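Local coordinates for inositol monophosphatase family protein (Staphylococcus aureus subsp. aureus MSSA476, PDB 4I3Y), which probably hydrolyses inositol monophosphates to inositol and phosphate, using bound magnesium ions, and is inhibited by lithium, at residues I112-Y117 against M122-Y127; K136-R139 against A143-N146. All blocks are in the same frame, centred on the assembly; numbering follows the deposited sequence.

Contact 1. Residues I112-Y117 against M122-Y127; sequences ILAYFY and MLSYVY
M122 and Y115 face each other where a classic beta bulge interrupts the regular pairing of the antiparallel hairpin 110-117/120-128. The carbonyl of Y115 receives two N-H groups from the other strand: a nearly straight bond from M122 N to Y115 O (2.9 Å, 176° at the hydrogen) and a weak one from L123 N to the same oxygen (3.4 Å). Y115 N in turn gives its hydrogen to L123 O at 2.8 Å. Because the bulge brings both M122 and L123 opposite Y115, its ring has two neighbours: M122 CB lies 3.7 Å from Y115 CD2, L123 CD1 also comes near CD2, and both meet the ring obliquely. With CG anti to the backbone N (chi1 167°), the phenol runs on beside W91, whose ring stacks with it, and its OH is hydrogen-bonded to H89 of the next strand. M122 CG, turned anti to its carbonyl carbon (chi1 -62°), meets Y117 CB at 3.6 Å, and the bend at chi2 helps bring the methyl CE to the edge of the Y117 ring, near its plane. Further along the hairpin, Y125 pairs regularly with L113 through two backbone bonds, Y125 N to L113 O (2.7 Å) and L113 N to Y125 O. Y125 CD2 rests 3.8 Å from L113 CB, and the phenol OH reaches D16. On the face carrying I112, A114 and S124 the contact is slimmer, with A114 CB and S124 OG 4.1 Å apart; I112 touches D94, a magnesium ligand. Inward-facing backbone groups thus pair across the hairpin, while I112, A114, F116, M122 and S124 bond to the flanking strands; the Y115 hydroxyl links to the adjoining strand of the same sheet, and that of Y125 ties the sheet to helix 12-35.

Contact 2. Residues K136-R139 against A143-N146; sequences KAIR and AFCN
K136 and F144 form a hydrogen-bonded pair of the antiparallel hairpin 133-138/142-145, joined by K136 N to F144 O (2.8 Å) and F144 N to K136 O (2.7 Å, the donor nearly in line with the carbonyl). Their side chains share one face of the sheet. K136 CG sits between its own backbone N and carbonyl carbon (chi1 68°), and the extended chain beyond it runs obliquely past the phenylalanine: CG lies 4.0 Å from F144 CB, and CE is equally far from F144 CD2. I138 CD1 comes to the same ring atom, F144 CD2, at 4.3 Å. On the other face the small A137 and A143 meet methyl to methyl, CB to CB 4.4 Å, and both touch F222 of helix 219-225. A143 CA also approaches K136 O at 3.2 Å in a CA-H...O contact. Further out, K136 NZ makes a salt bridge with D16 of helix 12-35, and Y125 of the neighbouring strand packs against the lysine. The lysine thus divides its chemistry: its methylenes lie beside the F144 ring, while its ammonium, paired with D16, probably compensates the charge of that carboxylate and links the hairpin to the helix.

How the contacts relate
Contacts 1 and 2 are successive hairpins of one mixed sheet, meeting where strand 120-128 lies beside strand 133-138: S124 O accepts a probable hydrogen bond from A137 N at 2.9 Å, and L123 CD2 packs on I138 CG1. Both are buried, but contact 1 lies deeper, its centre about 10 Å from the chain centre against about 14 Å, and its first strand adjoins the one bearing the magnesium ligands D94 and I96. Buried Y115 and Y125 carry it with partly exposed M122; the smaller contact 2, nearer the far edge of the sheet, rests on partly exposed K136 and F144. D16 receives both Y125 and K136, joining the two hairpins to helix 12-35.

Contact 1. Residues I112-Y117 against M122-Y127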
loop_
_atom_site.group_PDB
_atom_site.type_symbol
_atom_site.label_atom_id
_atom_site.label_comp_id
_atom_site.label_asym_id
_atom_site.label_seq_id
_atom_site.Cartn_x
_atom_site.Cartn_y
_atom_site.Cartn_z
ATOM N N ILE A 112 -9.783 -2.453 -14.257
ATOM C CA ILE A 112 -10.283 -1.153 -14.672
ATOM C C ILE A 112 -11.248 -1.221 -15.894
ATOM O O ILE A 112 -10.909 -1.764 -16.991
ATOM C CB ILE A 112 -9.143 -0.131 -14.944
ATOM C CG1 ILE A 112 -8.245 -0.063 -13.694
ATOM C CG2 ILE A 112 -9.708 1.262 -15.326
ATOM C CD1 ILE A 112 -7.032 0.867 -13.790
ATOM N N LEU A 113 -12.417 -0.610 -15.728
ATOM C CA LEU A 113 -13.374 -0.525 -16.879
ATOM C C LEU A 113 -13.925 0.848 -17.022
ATOM O O LEU A 113 -14.244 1.484 -16.009
ATOM C CB LEU A 113 -14.585 -1.451 -16.666
ATOM C CG LEU A 113 -14.391 -2.876 -17.113
ATOM C CD1 LEU A 113 -15.505 -3.773 -16.539
ATOM C CD2 LEU A 113 -14.276 -3.011 -18.648
ATOM N N ALA A 114 -14.093 1.317 -18.265
ATOM C CA ALA A 114 -14.674 2.628 -18.483
ATOM C C ALA A 114 -15.424 2.621 -19.833
ATOM O O ALA A 114 -14.902 2.109 -20.854
ATOM C CB ALA A 114 -13.604 3.725 -18.465
ATOM N N TYR A 115 -16.652 3.159 -19.778
ATOM C CA TYR A 115 -17.533 3.271 -20.922
ATOM C C TYR A 115 -17.697 4.754 -21.341
ATOM O O TYR A 115 -18.070 5.646 -20.540
ATOM C CB TYR A 115 -18.893 2.652 -20.589
ATOM C CG TYR A 115 -20.010 2.966 -21.567
ATOM C CD1 TYR A 115 -19.943 2.523 -22.899
ATOM C CD2 TYR A 115 -21.166 3.693 -21.149
ATOM C CE1 TYR A 115 -20.997 2.784 -23.810
ATOM C CE2 TYR A 115 -22.233 3.975 -22.042
ATOM C CZ TYR A 115 -22.159 3.513 -23.363
ATOM O OH TYR A 115 -23.182 3.804 -24.268
ATOM N N PHE A 116 -17.505 4.974 -22.621
ATOM C CA PHE A 116 -17.526 6.298 -23.193
ATOM C C PHE A 116 -18.591 6.277 -24.283
ATOM O O PHE A 116 -18.594 5.384 -25.146
ATOM C CB PHE A 116 -16.157 6.645 -23.848
ATOM C CG PHE A 116 -15.050 6.792 -22.857
ATOM C CD1 PHE A 116 -14.742 8.048 -22.326
ATOM C CD2 PHE A 116 -14.369 5.675 -22.406
ATOM C CE1 PHE A 116 -13.750 8.192 -21.381
ATOM C CE2 PHE A 116 -13.361 5.817 -21.454
ATOM C CZ PHE A 116 -13.055 7.062 -20.938
ATOM N N TYR A 117 -19.473 7.253 -24.212
ATOM C CA TYR A 117 -20.570 7.352 -25.177
ATOM C C TYR A 117 -20.307 8.589 -26.049
ATOM O O TYR A 117 -20.316 9.719 -25.539
ATOM C CB TYR A 117 -21.936 7.450 -24.472
ATOM C CG TYR A 117 -23.069 7.752 -25.462
ATOM C CD1 TYR A 117 -23.424 6.816 -26.430
ATOM C CD2 TYR A 117 -23.736 8.998 -25.465
ATOM C CE1 TYR A 117 -24.423 7.077 -27.345
ATOM C CE2 TYR A 117 -24.742 9.267 -26.394
ATOM C CZ TYR A 117 -25.062 8.295 -27.338
ATOM O OH TYR A 117 -26.054 8.491 -28.280
ATOM N N MET A 122 -19.355 7.901 -19.256
ATOM C CA MET A 122 -20.664 7.624 -18.684
ATOM C C MET A 122 -20.609 6.651 -17.470
ATOM O O MET A 122 -21.345 6.860 -16.493
ATOM C CB MET A 122 -21.616 7.045 -19.752
ATOM C CG MET A 122 -21.907 7.981 -20.930
ATOM S SD MET A 122 -22.594 9.545 -20.362
ATOM C CE MET A 122 -22.869 10.447 -21.877
ATOM N N LEU A 123 -19.809 5.585 -17.584
ATOM C CA LEU A 123 -19.646 4.553 -16.500
ATOM C C LEU A 123 -18.147 4.255 -16.310
ATOM O O LEU A 123 -17.396 4.154 -17.280
ATOM C CB LEU A 123 -20.365 3.249 -16.812
ATOM C CG LEU A 123 -21.876 3.262 -17.034
ATOM C CD1 LEU A 123 -22.323 1.881 -17.566
ATOM C CD2 LEU A 123 -22.664 3.658 -15.787
ATOM N N SER A 124 -17.726 4.167 -15.059
ATOM C CA SER A 124 -16.321 3.815 -14.709
ATOM C C SER A 124 -16.236 2.855 -13.555
ATOM O O SER A 124 -17.053 2.930 -12.654
ATOM C CB SER A 124 -15.530 5.069 -14.368
ATOM O OG SER A 124 -15.497 5.903 -15.511
ATOM N N TYR A 125 -15.239 1.973 -13.578
ATOM C CA TYR A 125 -15.118 0.938 -12.595
ATOM C C TYR A 125 -13.650 0.694 -12.280
ATOM O O TYR A 125 -12.851 0.526 -13.223
ATOM C CB TYR A 125 -15.703 -0.410 -13.131
ATOM C CG TYR A 125 -17.167 -0.284 -13.479
ATOM C CD1 TYR A 125 -18.151 -0.375 -12.482
ATOM C CD2 TYR A 125 -17.557 0.039 -14.774
ATOM C CE1 TYR A 125 -19.497 -0.188 -12.791
ATOM C CE2 TYR A 125 -18.866 0.286 -15.096
ATOM C CZ TYR A 125 -19.836 0.129 -14.110
ATOM O OH TYR A 125 -21.112 0.304 -14.466
ATOM N N VAL A 126 -13.343 0.624 -10.964
ATOM C CA VAL A 126 -12.058 0.158 -10.437
ATOM C C VAL A 126 -12.333 -0.901 -9.378
ATOM O O VAL A 126 -12.807 -0.598 -8.264
ATOM C CB VAL A 126 -11.162 1.268 -9.863
ATOM C CG1 VAL A 126 -9.830 0.642 -9.403
ATOM C CG2 VAL A 126 -10.890 2.359 -10.916
ATOM N N TYR A 127 -12.053 -2.150 -9.738
ATOM C CA TYR A 127 -12.367 -3.242 -8.811
ATOM C C TYR A 127 -11.131 -3.672 -8.102
ATOM O O TYR A 127 -10.301 -4.422 -8.697
ATOM C CB TYR A 127 -13.012 -4.472 -9.525
ATOM C CG TYR A 127 -13.552 -5.536 -8.573
ATOM C CD1 TYR A 127 -13.888 -5.228 -7.240
ATOM C CD2 TYR A 127 -13.763 -6.865 -9.024
ATOM C CE1 TYR A 127 -14.367 -6.199 -6.381
ATOM C CE2 TYR A 127 -14.232 -7.866 -8.162
ATOM C CZ TYR A 127 -14.531 -7.519 -6.862
ATOM O OH TYR A 127 -15.004 -8.475 -6.040
#

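Contact 2. Residues K136-R139 against A143-N146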
loop_
_atom_site.group_PDB
_atom_site.type_symbol
_atom_site.label_atom_id
_atom_site.label_comp_id
_atom_site.label_asym_id
_atom_site.label_seq_id
_atom_site.Cartn_x
_atom_site.Cartn_y
_atom_site.Cartn_z
ATOM N N LYS A 136 -17.121 2.493 -8.194
ATOM C CA LYS A 136 -17.807 2.781 -9.466
ATOM C C LYS A 136 -18.246 4.226 -9.520
ATOM O O LYS A 136 -18.484 4.840 -8.473
ATOM C CB LYS A 136 -19.000 1.842 -9.678
ATOM C CG LYS A 136 -20.145 2.069 -8.691
ATOM C CD LYS A 136 -21.320 1.137 -9.034
ATOM C CE LYS A 136 -22.573 1.488 -8.199
ATOM N NZ LYS A 136 -23.647 0.534 -8.598
ATOM N N ALA A 137 -18.313 4.750 -10.743
ATOM C CA ALA A 137 -18.784 6.095 -11.030
ATOM C C ALA A 137 -19.867 5.992 -12.128
ATOM O O ALA A 137 -19.677 5.297 -13.145
ATOM C CB ALA A 137 -17.635 6.942 -11.490
ATOM N N ILE A 138 -21.015 6.648 -11.877
ATOM C CA ILE A 138 -22.150 6.651 -12.806
ATOM C C ILE A 138 -22.653 8.048 -13.010
ATOM O O ILE A 138 -23.070 8.697 -12.037
ATOM C CB ILE A 138 -23.354 5.842 -12.283
ATOM C CG1 ILE A 138 -22.986 4.367 -12.167
ATOM C CG2 ILE A 138 -24.604 6.100 -13.169
ATOM C CD1 ILE A 138 -22.870 3.932 -10.747
ATOM N N ARG A 139 -22.599 8.517 -14.263
ATOM C CA ARG A 139 -22.959 9.903 -14.597
ATOM C C ARG A 139 -24.419 10.111 -14.199
ATOM O O ARG A 139 -25.257 9.365 -14.634
ATOM C CB ARG A 139 -22.741 10.135 -16.089
ATOM C CG ARG A 139 -23.047 11.504 -16.691
ATOM C CD ARG A 139 -22.093 11.685 -17.905
ATOM N NE ARG A 139 -21.506 12.950 -17.613
ATOM C CZ ARG A 139 -20.264 13.342 -17.547
ATOM N NH1 ARG A 139 -19.186 12.686 -17.950
ATOM N NH2 ARG A 139 -20.163 14.568 -17.149
ATOM N N ALA A 143 -20.424 8.600 -7.395
ATOM C CA ALA A 143 -19.346 7.623 -7.241
ATOM C C ALA A 143 -19.531 6.863 -5.959
ATOM O O ALA A 143 -19.963 7.449 -4.963
ATOM C CB ALA A 143 -17.964 8.296 -7.308
ATOM N N PHE A 144 -19.237 5.550 -6.005
ATOM C CA PHE A 144 -19.515 4.632 -4.893
ATOM C C PHE A 144 -18.348 3.674 -4.642
ATOM O O PHE A 144 -17.624 3.305 -5.563
ATOM C CB PHE A 144 -20.806 3.803 -5.183
ATOM C CG PHE A 144 -22.001 4.651 -5.406
ATOM C CD1 PHE A 144 -22.879 4.942 -4.346
ATOM C CD2 PHE A 144 -22.256 5.201 -6.681
ATOM C CE1 PHE A 144 -24.003 5.768 -4.552
ATOM C CE2 PHE A 144 -23.382 5.997 -6.898
ATOM C CZ PHE A 144 -24.241 6.292 -5.816
ATOM N N CYS A 145 -18.168 3.260 -3.398
ATOM C CA CYS A 145 -17.281 2.118 -3.083
ATOM C C CYS A 145 -18.184 1.100 -2.432
ATOM O O CYS A 145 -18.744 1.358 -1.351
ATOM C CB CYS A 145 -16.142 2.514 -2.167
ATOM S SG CYS A 145 -15.074 1.107 -1.735
ATOM N N ASN A 146 -18.366 -0.043 -3.092
ATOM C CA ASN A 146 -19.366 -1.044 -2.622
ATOM C C ASN A 146 -20.678 -0.395 -2.322
ATOM O O ASN A 146 -21.283 -0.653 -1.279
ATOM C CB ASN A 146 -18.890 -1.816 -1.393
ATOM C CG ASN A 146 -17.750 -2.754 -1.740
ATOM O OD1 ASN A 146 -17.612 -3.120 -2.916
ATOM N ND2 ASN A 146 -16.928 -3.165 -0.739
#